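Local coordinates for protein triacylglycerol lipase (Yarrowia lipolytica, PDB 3O0D) that probably hydrolyses triacylglycerols as a glycosylated, extracellular lipase of the alpha/beta-hydrolase fold, at residues S245-I250 and V263-Q268; L183-G188 and K221-T226; Y2-T7 and Q268-C273; I10-Y15 and P257-V262. All blocks are in the same frame, centred on the assembly; numbering follows the deposited sequence.

Interaction 1: residues S245-I250 and V263-Q268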
loop_
_atom_site.group_PDB
_atom_site.type_symbol
_atom_site.label_atom_id
_atom_site.label_comp_id
_atom_site.label_asym_id
_atom_site.label_seq_id
_atom_site.Cartn_x
_atom_site.Cartn_y
_atom_site.Cartn_z
ATOM N N SER A 245 -7.743 -1.886 10.211
ATOM C CA SER A 245 -6.640 -2.342 11.123
ATOM C C SER A 245 -5.422 -2.796 10.308
ATOM O O SER A 245 -5.479 -3.032 9.110
ATOM C CB SER A 245 -7.088 -3.526 11.962
ATOM O OG SER A 245 -8.201 -3.060 12.725
ATOM N N GLY A 246 -4.335 -3.045 11.051
ATOM C CA GLY A 246 -3.216 -3.657 10.378
ATOM C C GLY A 246 -1.909 -2.814 10.320
ATOM O O GLY A 246 -1.012 -3.142 9.566
ATOM N N GLU A 247 -1.862 -1.773 11.147
ATOM C CA GLU A 247 -0.724 -0.831 11.122
ATOM C C GLU A 247 0.595 -1.492 11.648
ATOM O O GLU A 247 0.547 -2.200 12.678
ATOM C CB GLU A 247 -1.052 0.366 12.017
ATOM C CG GLU A 247 0.109 1.438 12.012
ATOM C CD GLU A 247 -0.264 2.727 12.694
ATOM O OE1 GLU A 247 -1.275 2.760 13.490
ATOM O OE2 GLU A 247 0.450 3.759 12.480
ATOM N N VAL A 248 1.688 -1.286 10.879
ATOM C CA VAL A 248 3.067 -1.634 11.286
ATOM C C VAL A 248 3.863 -0.296 11.271
ATOM O O VAL A 248 3.919 0.346 10.263
ATOM C CB VAL A 248 3.658 -2.483 10.218
ATOM C CG1 VAL A 248 5.153 -2.853 10.616
ATOM C CG2 VAL A 248 2.767 -3.825 10.096
ATOM N N PHE A 249 4.390 0.120 12.411
ATOM C CA PHE A 249 4.879 1.498 12.575
ATOM C C PHE A 249 6.383 1.436 12.734
ATOM O O PHE A 249 6.904 0.724 13.598
ATOM C CB PHE A 249 4.280 2.034 13.848
ATOM C CG PHE A 249 4.626 3.469 14.156
ATOM C CD1 PHE A 249 4.232 4.511 13.237
ATOM C CD2 PHE A 249 5.257 3.778 15.341
ATOM C CE1 PHE A 249 4.425 5.879 13.643
ATOM C CE2 PHE A 249 5.514 5.084 15.715
ATOM C CZ PHE A 249 5.072 6.143 14.837
ATOM N N ILE A 250 7.053 2.283 11.929
ATOM C CA ILE A 250 8.522 2.442 12.066
ATOM C C ILE A 250 8.690 3.621 13.011
ATOM O O ILE A 250 8.493 4.776 12.584
ATOM C CB ILE A 250 9.099 2.781 10.733
ATOM C CG1 ILE A 250 8.886 1.646 9.712
ATOM C CG2 ILE A 250 10.623 3.061 10.883
ATOM C CD1 ILE A 250 9.262 2.111 8.242
ATOM N N VAL A 263 7.165 -1.793 15.032
ATOM C CA VAL A 263 6.261 -2.415 16.005
ATOM C C VAL A 263 4.930 -2.704 15.274
ATOM O O VAL A 263 4.558 -1.987 14.326
ATOM C CB VAL A 263 6.047 -1.563 17.288
ATOM C CG1 VAL A 263 7.370 -1.489 18.098
ATOM C CG2 VAL A 263 5.494 -0.117 16.916
ATOM N N MET A 264 4.198 -3.723 15.770
ATOM C CA MET A 264 2.866 -3.989 15.223
ATOM C C MET A 264 1.864 -3.293 16.142
ATOM O O MET A 264 1.946 -3.405 17.373
ATOM C CB MET A 264 2.629 -5.522 15.336
ATOM C CG MET A 264 3.695 -6.428 14.675
ATOM S SD MET A 264 3.847 -6.074 12.938
ATOM C CE MET A 264 2.279 -6.785 12.246
ATOM N N CYS A 265 0.951 -2.490 15.558
ATOM C CA CYS A 265 0.060 -1.637 16.369
ATOM C C CYS A 265 -1.310 -2.273 16.366
ATOM O O CYS A 265 -1.732 -2.624 15.296
ATOM C CB CYS A 265 -0.076 -0.287 15.620
ATOM S SG CYS A 265 1.615 0.463 15.457
ATOM N N GLN A 266 -1.926 -2.354 17.525
ATOM C CA GLN A 266 -3.425 -2.713 17.580
ATOM C C GLN A 266 -4.248 -1.529 17.114
ATOM O O GLN A 266 -3.860 -0.355 17.205
ATOM C CB GLN A 266 -3.870 -3.129 18.909
ATOM C CG GLN A 266 -3.157 -4.421 19.410
ATOM C CD GLN A 266 -3.652 -5.667 18.818
ATOM O OE1 GLN A 266 -4.213 -5.686 17.739
ATOM N NE2 GLN A 266 -3.387 -6.791 19.505
ATOM N N GLY A 267 -5.413 -1.865 16.591
ATOM C CA GLY A 267 -6.468 -0.859 16.345
ATOM C C GLY A 267 -6.490 -0.087 15.068
ATOM O O GLY A 267 -5.547 -0.069 14.254
ATOM N N GLN A 268 -7.554 0.709 14.917
ATOM C CA GLN A 268 -7.641 1.466 13.709
ATOM C C GLN A 268 -6.999 2.869 13.888
ATOM O O GLN A 268 -6.824 3.591 12.903
ATOM C CB GLN A 268 -9.149 1.580 13.226
ATOM C CG GLN A 268 -9.694 0.202 12.761
ATOM C CD GLN A 268 -11.202 0.194 12.578
ATOM O OE1 GLN A 268 -11.764 -0.564 11.731
ATOM N NE2 GLN A 268 -11.865 0.995 13.391
HETATM O O HOH W 1 -3.651 -1.769 13.464
HETATM O O HOH W 2 -3.913 2.143 13.286
#
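Phe249 and Val263 make the hydrogen-bonded pair of a short antiparallel hairpin, with Phe249 N donating to Val263 O at 2.9 Å and Val263 N donating back to Phe249 O. One residue along, Val248 and Met264 form the non-hydrogen-bonded pair. Beyond them Cys265 N meets Glu247 O at 2.9 Å, the N-H...O angle opening to 171°.

The two faces carry different contacts. On one, Val248 and Met264 lie alongside each other; the methionine is bent at chi2 and chi3, which lays CE 3.7 Å from Val248 CG2. On the other, Val263 CG2 lies 3.9 Å from Phe249 CB, toward the edge of the ring, and Cys265 SG packs 3.5 Å from Phe249 CB. That sulfur is disulfide-bonded to Cys273.

Glu247 extends along the flank of the half-cystine. Its CG, anti to the backbone N (chi1 -179°), sits 3.9 Å from Cys265 SG and sends the carboxylate onward to Thr226 OG1 and Ser274 N, both bonded to OE2. The other oxygen, OE1, accepts a 2.7 Å bond from a water that also donates to Gly267 O. A second water joins Gly246 N to Cys265 O and Gly267 O where the strands part. Replacing Glu247 with an alanine would probably leave Ser274 N without its acceptor and open a gap beside the disulfide.

The buried carboxylate is met by a hydroxyl, an amide and a water; its charge, if present, would probably be stabilised by these dipoles, with the Arg224 side chain close by, as the hairpin is tied to strand 222-227.

Interaction 2: residues L183-G188 and K221-T226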
loop_
_atom_site.group_PDB
_atom_site.type_symbol
_atom_site.label_atom_id
_atom_site.label_comp_id
_atom_site.label_asym_id
_atom_site.label_seq_id
_atom_site.Cartn_x
_atom_site.Cartn_y
_atom_site.Cartn_z
ATOM N N LEU A 183 -1.496 -11.141 -0.994
ATOM C CA LEU A 183 -0.809 -10.408 0.119
ATOM C C LEU A 183 -0.800 -8.930 -0.256
ATOM O O LEU A 183 -0.501 -8.629 -1.360
ATOM C CB LEU A 183 0.661 -10.926 0.159
ATOM C CG LEU A 183 1.508 -10.132 1.197
ATOM C CD1 LEU A 183 1.065 -10.107 2.693
ATOM C CD2 LEU A 183 2.942 -10.713 0.957
ATOM N N VAL A 184 -1.167 -8.081 0.704
ATOM C CA VAL A 184 -1.231 -6.588 0.431
ATOM C C VAL A 184 -0.307 -5.950 1.470
ATOM O O VAL A 184 -0.479 -6.182 2.681
ATOM C CB VAL A 184 -2.651 -6.125 0.687
ATOM C CG1 VAL A 184 -2.732 -4.621 0.549
ATOM C CG2 VAL A 184 -3.568 -6.739 -0.350
ATOM N N VAL A 185 0.663 -5.197 0.973
ATOM C CA VAL A 185 1.505 -4.475 1.969
ATOM C C VAL A 185 1.513 -3.031 1.394
ATOM O O VAL A 185 1.957 -2.820 0.272
ATOM C CB VAL A 185 2.962 -4.971 1.938
ATOM C CG1 VAL A 185 3.835 -4.114 2.927
ATOM C CG2 VAL A 185 3.000 -6.512 2.451
ATOM N N THR A 186 1.147 -2.090 2.236
ATOM C CA THR A 186 1.168 -0.695 1.729
ATOM C C THR A 186 2.177 0.071 2.589
ATOM O O THR A 186 2.404 -0.302 3.741
ATOM C CB THR A 186 -0.256 -0.069 1.856
ATOM O OG1 THR A 186 -0.602 0.223 3.175
ATOM C CG2 THR A 186 -1.379 -1.037 1.276
ATOM N N LEU A 187 2.682 1.193 2.058
ATOM C CA LEU A 187 3.629 2.026 2.849
ATOM C C LEU A 187 3.166 3.468 2.685
ATOM O O LEU A 187 2.975 3.935 1.546
ATOM C CB LEU A 187 5.028 1.862 2.273
ATOM C CG LEU A 187 5.521 0.375 2.310
ATOM C CD1 LEU A 187 5.489 -0.247 0.874
ATOM C CD2 LEU A 187 7.070 0.362 2.747
ATOM N N GLY A 188 3.028 4.150 3.820
ATOM C CA GLY A 188 2.752 5.580 3.776
ATOM C C GLY A 188 1.315 5.762 3.151
ATOM O O GLY A 188 1.114 6.709 2.367
ATOM N N LYS A 221 -2.628 -11.381 5.692
ATOM C CA LYS A 221 -2.421 -10.983 4.350
ATOM C C LYS A 221 -2.504 -9.463 4.185
ATOM O O LYS A 221 -2.568 -9.035 3.029
ATOM C CB LYS A 221 -3.545 -11.593 3.448
ATOM C CG LYS A 221 -3.420 -13.172 3.362
ATOM C CD LYS A 221 -2.182 -13.555 2.598
ATOM C CE LYS A 221 -1.624 -14.972 3.065
ATOM N NZ LYS A 221 -2.476 -16.033 2.624
ATOM N N LEU A 222 -2.577 -8.741 5.303
ATOM C CA LEU A 222 -2.687 -7.242 5.177
ATOM C C LEU A 222 -1.751 -6.591 6.142
ATOM O O LEU A 222 -1.873 -6.788 7.369
ATOM C CB LEU A 222 -4.122 -6.769 5.379
ATOM C CG LEU A 222 -4.343 -5.240 5.295
ATOM C CD1 LEU A 222 -3.875 -4.654 4.011
ATOM C CD2 LEU A 222 -5.868 -5.065 5.404
ATOM N N TYR A 223 -0.894 -5.741 5.606
ATOM C CA TYR A 223 -0.057 -4.890 6.513
ATOM C C TYR A 223 -0.032 -3.462 5.946
ATOM O O TYR A 223 0.282 -3.280 4.755
ATOM C CB TYR A 223 1.401 -5.396 6.495
ATOM C CG TYR A 223 1.565 -6.874 6.929
ATOM C CD1 TYR A 223 1.744 -7.154 8.291
ATOM C CD2 TYR A 223 1.392 -7.888 6.004
ATOM C CE1 TYR A 223 1.847 -8.514 8.742
ATOM C CE2 TYR A 223 1.500 -9.222 6.455
ATOM C CZ TYR A 223 1.748 -9.470 7.796
ATOM O OH TYR A 223 1.923 -10.792 8.206
ATOM N N ARG A 224 -0.217 -2.495 6.830
ATOM C CA ARG A 224 -0.151 -1.010 6.478
ATOM C C ARG A 224 1.060 -0.429 7.247
ATOM O O ARG A 224 0.953 -0.147 8.451
ATOM C CB ARG A 224 -1.367 -0.257 6.984
ATOM C CG ARG A 224 -2.666 -0.647 6.146
ATOM C CD ARG A 224 -3.762 0.517 6.458
ATOM N NE ARG A 224 -4.214 0.532 7.870
ATOM C CZ ARG A 224 -3.757 1.368 8.849
ATOM N NH1 ARG A 224 -2.810 2.288 8.576
ATOM N NH2 ARG A 224 -4.201 1.283 10.111
ATOM N N ILE A 225 2.160 -0.301 6.523
ATOM C CA ILE A 225 3.389 0.228 7.144
ATOM C C ILE A 225 3.305 1.761 7.189
ATOM O O ILE A 225 3.003 2.358 6.168
ATOM C CB ILE A 225 4.646 -0.214 6.364
ATOM C CG1 ILE A 225 4.714 -1.770 6.210
ATOM C CG2 ILE A 225 5.907 0.258 7.159
ATOM C CD1 ILE A 225 5.905 -2.330 5.283
ATOM N N THR A 226 3.620 2.298 8.365
ATOM C CA THR A 226 3.567 3.789 8.580
ATOM C C THR A 226 4.885 4.177 9.231
ATOM O O THR A 226 5.568 3.316 9.784
ATOM C CB THR A 226 2.399 4.148 9.507
ATOM O OG1 THR A 226 2.471 3.454 10.749
ATOM C CG2 THR A 226 0.991 3.767 8.912
HETATM O O HOH W 3 0.575 2.249 4.837
#
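Val185 CG1 and Ile225 CD1, 3.6 Å apart, pack closely on one face of this parallel strand pair. The same Ile225 methyl reaches Leu187 CD2 at 3.9 Å, so one branch is shared by two side chains of strand 183-187. With CG1 anti to the carbonyl carbon (chi1 -55°), Ile225 leans across to the partner strand. On this face too, Leu183 CD1 comes in the plane of the Tyr223 ring, at its edge and 3.9 Å from CE2. Beyond the two segments, Tyr223 meets Phe17 and Phe18 of helix 12-27 edge-to-face.

The opposite face begins just as closely. Val184 and Leu222 point the same way side by side, Val184 CG1 lying 3.6 Å from Leu222 CD1, and helix 195-206 covers the leucine. That helix lies in the connection between the two strands, a beta-alpha-beta crossover of the kind common in this fold. Backbone bonds alternate from Val184 N to Lys221 O through to Gly188 N on Ile225 O.

Toward the carboxyl ends this face turns looser and polar. Thr186 OG1 lies beside the aliphatic part of Arg224, 3.7 Å from CG, and is bonded to Gln189 OE1. A water donates to Thr186 OG1 at 2.9 Å and to Ile225 O at 2.8 Å; Arg224 NH2 itself binds Cys244 O. At the amino end, the partly exposed Lys221 side chain leads away from strand 183-187.

On the face of Val184, Leu222, Thr186 and Arg224 the chemistry thus runs from hydrocarbon to hydrated polar groups, while the other stays apolar; the polar groups lie at the carboxyl ends, where alpha/beta-hydrolases generally place their catalytic residues.

Interaction 3: residues Y2-T7 and Q268-C273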
loop_
_atom_site.group_PDB
_atom_site.type_symbol
_atom_site.label_atom_id
_atom_site.label_comp_id
_atom_site.label_asym_id
_atom_site.label_seq_id
_atom_site.Cartn_x
_atom_site.Cartn_y
_atom_site.Cartn_z
ATOM N N TYR A 2 -12.071 1.781 16.462
ATOM C CA TYR A 2 -11.406 0.959 17.458
ATOM C C TYR A 2 -9.986 1.565 17.740
ATOM O O TYR A 2 -9.150 1.738 16.819
ATOM C CB TYR A 2 -11.310 -0.472 16.975
ATOM C CG TYR A 2 -12.687 -1.106 16.752
ATOM C CD1 TYR A 2 -13.517 -1.403 17.864
ATOM C CD2 TYR A 2 -13.163 -1.364 15.458
ATOM C CE1 TYR A 2 -14.793 -1.978 17.690
ATOM C CE2 TYR A 2 -14.476 -1.948 15.261
ATOM C CZ TYR A 2 -15.253 -2.252 16.393
ATOM O OH TYR A 2 -16.498 -2.834 16.262
ATOM N N THR A 3 -9.778 1.999 18.970
ATOM C CA THR A 3 -8.514 2.656 19.296
ATOM C C THR A 3 -7.745 1.783 20.263
ATOM O O THR A 3 -8.338 1.027 21.014
ATOM C CB THR A 3 -8.733 4.047 19.937
ATOM O OG1 THR A 3 -9.339 3.902 21.201
ATOM C CG2 THR A 3 -9.644 4.912 19.042
ATOM N N SER A 4 -6.432 1.968 20.336
ATOM C CA SER A 4 -5.673 1.186 21.274
ATOM C C SER A 4 -4.393 1.942 21.479
ATOM O O SER A 4 -4.057 2.792 20.625
ATOM C CB SER A 4 -5.336 -0.135 20.567
ATOM O OG SER A 4 -4.683 -1.051 21.404
ATOM N N THR A 5 -3.668 1.583 22.558
ATOM C CA THR A 5 -2.234 1.950 22.637
ATOM C C THR A 5 -1.320 0.725 22.755
ATOM O O THR A 5 -0.162 0.893 23.151
ATOM C CB THR A 5 -1.934 2.865 23.779
ATOM O OG1 THR A 5 -2.211 2.210 25.036
ATOM C CG2 THR A 5 -2.866 4.141 23.645
ATOM N N GLU A 6 -1.841 -0.414 22.348
ATOM C CA GLU A 6 -1.059 -1.658 22.449
ATOM C C GLU A 6 -0.190 -1.815 21.231
ATOM O O GLU A 6 -0.603 -1.588 20.072
ATOM C CB GLU A 6 -1.943 -2.908 22.575
ATOM C CG GLU A 6 -2.835 -2.866 23.798
ATOM C CD GLU A 6 -3.587 -4.215 24.027
ATOM O OE1 GLU A 6 -3.924 -4.951 23.062
ATOM O OE2 GLU A 6 -3.867 -4.513 25.207
ATOM N N THR A 7 1.093 -2.188 21.491
ATOM C CA THR A 7 1.988 -2.464 20.328
ATOM C C THR A 7 2.831 -3.667 20.698
ATOM O O THR A 7 2.854 -4.012 21.887
ATOM C CB THR A 7 2.972 -1.281 19.942
ATOM O OG1 THR A 7 3.888 -0.998 21.033
ATOM C CG2 THR A 7 2.096 -0.013 19.622
ATOM N N GLN A 268 -7.554 0.709 14.917
ATOM C CA GLN A 268 -7.641 1.466 13.709
ATOM C C GLN A 268 -6.999 2.869 13.888
ATOM O O GLN A 268 -6.824 3.591 12.903
ATOM C CB GLN A 268 -9.149 1.580 13.226
ATOM C CG GLN A 268 -9.694 0.202 12.761
ATOM C CD GLN A 268 -11.202 0.194 12.578
ATOM O OE1 GLN A 268 -11.764 -0.564 11.731
ATOM N NE2 GLN A 268 -11.865 0.995 13.391
ATOM N N SER A 269 -6.774 3.252 15.138
ATOM C CA SER A 269 -5.993 4.459 15.459
ATOM C C SER A 269 -5.252 4.208 16.742
ATOM O O SER A 269 -5.820 3.693 17.721
ATOM C CB SER A 269 -6.938 5.708 15.513
ATOM O OG SER A 269 -6.315 6.862 16.095
ATOM N N ASN A 270 -3.933 4.523 16.778
ATOM C CA ASN A 270 -3.145 4.111 17.935
ATOM C C ASN A 270 -2.129 5.213 18.233
ATOM O O ASN A 270 -1.268 5.521 17.386
ATOM C CB ASN A 270 -2.480 2.779 17.589
ATOM C CG ASN A 270 -1.702 2.179 18.733
ATOM O OD1 ASN A 270 -1.079 2.870 19.521
ATOM N ND2 ASN A 270 -1.801 0.811 18.866
ATOM N N LYS A 271 -2.251 5.819 19.408
ATOM C CA LYS A 271 -1.417 7.012 19.692
ATOM C C LYS A 271 0.011 6.583 19.956
ATOM O O LYS A 271 0.938 7.461 20.103
ATOM C CB LYS A 271 -1.917 7.768 20.923
ATOM C CG LYS A 271 -3.290 8.418 20.747
ATOM C CD LYS A 271 -3.323 9.706 20.035
ATOM C CE LYS A 271 -4.773 10.360 20.155
ATOM N NZ LYS A 271 -5.372 10.597 21.555
ATOM N N GLN A 272 0.267 5.266 20.092
ATOM C CA GLN A 272 1.690 4.858 20.150
ATOM C C GLN A 272 2.307 4.798 18.750
ATOM O O GLN A 272 3.558 4.660 18.582
ATOM C CB GLN A 272 1.790 3.483 20.838
ATOM C CG GLN A 272 1.773 3.557 22.324
ATOM C CD GLN A 272 3.075 4.150 22.856
ATOM O OE1 GLN A 272 4.186 3.682 22.496
ATOM N NE2 GLN A 272 2.964 5.140 23.736
ATOM N N CYS A 273 1.474 4.886 17.730
ATOM C CA CYS A 273 1.824 4.780 16.324
ATOM C C CYS A 273 1.518 6.086 15.531
ATOM O O CYS A 273 1.712 7.104 16.072
ATOM C CB CYS A 273 1.237 3.544 15.665
ATOM S SG CYS A 273 1.703 2.136 16.705
HETATM O O HOH W 4 -4.818 5.487 20.768
HETATM O O HOH W 5 5.057 1.542 20.767
#
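Tyr2 O is gripped by two successive amides: Gln268 N approaches to 2.7 Å, tilted from the carbonyl plane, while Ser269 N lies in that plane on a longer bond of 3.3 Å. The pairing then moves across, Ser4 N donating to Ser269 O at 3.2 Å, and Thr3 faces Ser269 in a short parallel bridge. The Tyr2 hydroxyl is bound outside these segments, by Glu209.

Past the bridge, the side chain of Asn270 takes over from the backbone. Its CG stands anti to the backbone N (chi1 -176°), which carries the amide across to segment 2-7. There ND2 donates to Glu6 O at 2.9 Å, coming from above the carbonyl plane rather than along a lone pair, and it also reaches Gln266 O. OD1 accepts from Gln272 N at 2.8 Å. A leucine in place of Asn270 would probably leave Glu6 O and Gln266 O without this donor and Gln272 N without its acceptor.

At the outer end, a water links Ser4 O, 2.8 Å away, to Lys271 N. Thr7 CG2 rests 3.6 Å from Cys273 SG.

The arrangement joins a short, weakly bonded edge strand of the central sheet, 269-270, to the N-terminal strand, with each segment folded by a side-chain turn: an ST turn where Glu6 N binds Ser4 OG, and an Asx turn at Asn270 within a type I beta turn.

Interaction 4: residues I10-Y15 and P257-V262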
loop_
_atom_site.group_PDB
_atom_site.type_symbol
_atom_site.label_atom_id
_atom_site.label_comp_id
_atom_site.label_asym_id
_atom_site.label_seq_id
_atom_site.Cartn_x
_atom_site.Cartn_y
_atom_site.Cartn_z
ATOM N N ILE A 10 8.785 -7.190 16.778
ATOM C CA ILE A 10 8.840 -8.188 15.702
ATOM C C ILE A 10 10.219 -8.825 15.689
ATOM O O ILE A 10 11.155 -8.296 16.336
ATOM C CB ILE A 10 8.632 -7.552 14.280
ATOM C CG1 ILE A 10 9.707 -6.494 13.909
ATOM C CG2 ILE A 10 7.170 -6.907 14.234
ATOM C CD1 ILE A 10 9.551 -6.049 12.383
ATOM N N ASP A 11 10.350 -9.904 14.949
ATOM C CA ASP A 11 11.615 -10.566 14.791
ATOM C C ASP A 11 12.292 -10.211 13.461
ATOM O O ASP A 11 11.738 -9.559 12.674
ATOM C CB ASP A 11 11.446 -12.069 14.931
ATOM C CG ASP A 11 10.606 -12.683 13.835
ATOM O OD1 ASP A 11 10.287 -12.068 12.864
ATOM O OD2 ASP A 11 10.272 -13.841 13.993
ATOM N N GLN A 12 13.536 -10.620 13.301
ATOM C CA GLN A 12 14.300 -10.135 12.187
ATOM C C GLN A 12 13.724 -10.666 10.854
ATOM O O GLN A 12 13.735 -9.938 9.865
ATOM C CB GLN A 12 15.759 -10.583 12.298
ATOM C CG GLN A 12 16.700 -10.025 11.188
ATOM C CD GLN A 12 16.910 -8.521 11.357
ATOM O OE1 GLN A 12 17.237 -7.992 12.445
ATOM N NE2 GLN A 12 16.644 -7.797 10.282
ATOM N N GLU A 13 13.186 -11.890 10.904
ATOM C CA GLU A 13 12.594 -12.428 9.682
ATOM C C GLU A 13 11.425 -11.512 9.171
ATOM O O GLU A 13 11.290 -11.312 7.946
ATOM C CB GLU A 13 12.119 -13.850 9.886
ATOM C CG GLU A 13 11.619 -14.415 8.663
ATOM C CD GLU A 13 11.121 -15.879 8.820
ATOM O OE1 GLU A 13 11.192 -16.430 9.932
ATOM O OE2 GLU A 13 10.658 -16.443 7.782
ATOM N N SER A 14 10.636 -11.017 10.138
ATOM C CA SER A 14 9.491 -10.165 9.811
ATOM C C SER A 14 10.009 -8.837 9.385
ATOM O O SER A 14 9.489 -8.285 8.392
ATOM C CB SER A 14 8.656 -9.943 11.088
ATOM O OG SER A 14 8.033 -11.189 11.430
ATOM N N TYR A 15 11.058 -8.329 10.028
ATOM C CA TYR A 15 11.616 -7.051 9.597
ATOM C C TYR A 15 12.115 -7.178 8.121
ATOM O O TYR A 15 11.863 -6.310 7.287
ATOM C CB TYR A 15 12.870 -6.746 10.494
ATOM C CG TYR A 15 13.590 -5.457 10.146
ATOM C CD1 TYR A 15 13.502 -4.375 11.051
ATOM C CD2 TYR A 15 14.449 -5.368 9.007
ATOM C CE1 TYR A 15 14.194 -3.187 10.789
ATOM C CE2 TYR A 15 15.182 -4.167 8.726
ATOM C CZ TYR A 15 15.028 -3.121 9.637
ATOM O OH TYR A 15 15.712 -1.975 9.299
ATOM N N PRO A 257 15.772 1.429 10.113
ATOM C CA PRO A 257 15.537 1.486 11.521
ATOM C C PRO A 257 16.141 0.223 12.195
ATOM O O PRO A 257 16.253 -0.894 11.571
ATOM C CB PRO A 257 14.013 1.422 11.623
ATOM C CG PRO A 257 13.541 0.746 10.332
ATOM C CD PRO A 257 14.537 1.209 9.300
ATOM N N PRO A 258 16.472 0.379 13.468
ATOM C CA PRO A 258 16.797 -0.796 14.271
ATOM C C PRO A 258 15.563 -1.752 14.372
ATOM O O PRO A 258 14.399 -1.376 14.314
ATOM C CB PRO A 258 17.132 -0.264 15.654
ATOM C CG PRO A 258 17.032 1.156 15.561
ATOM C CD PRO A 258 16.410 1.615 14.277
ATOM N N LEU A 259 15.886 -3.035 14.566
ATOM C CA LEU A 259 14.814 -4.034 14.731
ATOM C C LEU A 259 13.871 -3.707 15.863
ATOM O O LEU A 259 12.680 -3.936 15.713
ATOM C CB LEU A 259 15.514 -5.412 15.036
ATOM C CG LEU A 259 14.529 -6.569 15.260
ATOM C CD1 LEU A 259 13.660 -6.804 14.048
ATOM C CD2 LEU A 259 15.431 -7.879 15.454
ATOM N N SER A 260 14.381 -3.160 16.974
ATOM C CA SER A 260 13.536 -2.879 18.120
ATOM C C SER A 260 12.443 -1.806 17.815
ATOM O O SER A 260 11.531 -1.652 18.620
ATOM C CB SER A 260 14.416 -2.348 19.254
ATOM O OG SER A 260 15.277 -1.309 18.792
ATOM N N ASN A 261 12.640 -1.108 16.725
ATOM C CA ASN A 261 11.855 0.115 16.495
ATOM C C ASN A 261 10.879 -0.028 15.340
ATOM O O ASN A 261 10.250 0.969 14.925
ATOM C CB ASN A 261 12.773 1.268 16.254
ATOM C CG ASN A 261 13.281 1.796 17.574
ATOM O OD1 ASN A 261 12.812 2.866 18.123
ATOM N ND2 ASN A 261 14.207 1.078 18.125
ATOM N N VAL A 262 10.581 -1.252 14.933
ATOM C CA VAL A 262 9.441 -1.454 14.027
ATOM C C VAL A 262 8.386 -2.294 14.861
ATOM O O VAL A 262 8.725 -3.403 15.332
ATOM C CB VAL A 262 9.877 -2.229 12.788
ATOM C CG1 VAL A 262 8.667 -2.489 11.783
ATOM C CG2 VAL A 262 11.051 -1.592 12.007
HETATM O O HOH W 6 10.403 -4.708 17.124
#
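Ile10 packs against Val262 immediately ahead of an N-capped helix, the start of helix 12-27, which here meets the loop leading into strand 262-265. Its CG1 branch lies between the backbone N and the carbonyl carbon (chi1 61°), directing CD1 to within 3.7 Å of Val262 CG1. Its own amide is tied in by water: Ile10 N donates over 3.0 Å to a molecule that gives its two protons to Leu259 O and Val262 O.

Asp11 is the N-cap. Its OD1 accepts from Ser14 N at 2.9 Å and from Ser14 OG at 2.8 Å, the two donors arriving from opposite faces of the carboxylate plane, so the cap is held from both sides. Gln12 follows on the exposed flank, where OE1 lies 3.5 Å from Leu259 CD2 while NE2 turns back to Asn16.

Tyr15, one turn on, carries most of the contact from the helix. Leu259 CD1 packs obliquely against its base, 3.6 Å from Tyr15 CB, and also against Asp11 O. Val262, crossing the tyrosine at about a right angle, brings CG2 to 3.7 Å from Tyr15 CE1, and Phe293 adds an edge-to-face ring contact from outside. The phenol tip is fixed by a short bond: Tyr15 OH donates to Pro257 O at 2.6 Å, lying in the carbonyl plane on a lone pair, with a C=O...O angle of 141°.

How the interactions relate
Interactions 2, 1 and 3 follow one another across a single sheet. Interactions 1 and 2, with centres about 10 Å apart, meet where Val248 O binds Thr226 N at 2.7 Å. Interaction 3, its centre about 7 Å from that of interaction 1, is joined to it by the Cys265 SG-Cys273 SG disulfide of 2.1 Å and by Gln266 N on Glu6 O at 3.0 Å. Interaction 4 lies at the other end of the hairpin, with Ile10 CG2 packing 3.5 Å from Met264 CG. Interaction 2 touches the probable Ser-His-Asp triad through Gly188; in interaction 1 Phe249 lies near it. The centres of interactions 3 and 4 lie about 19 Å from one another.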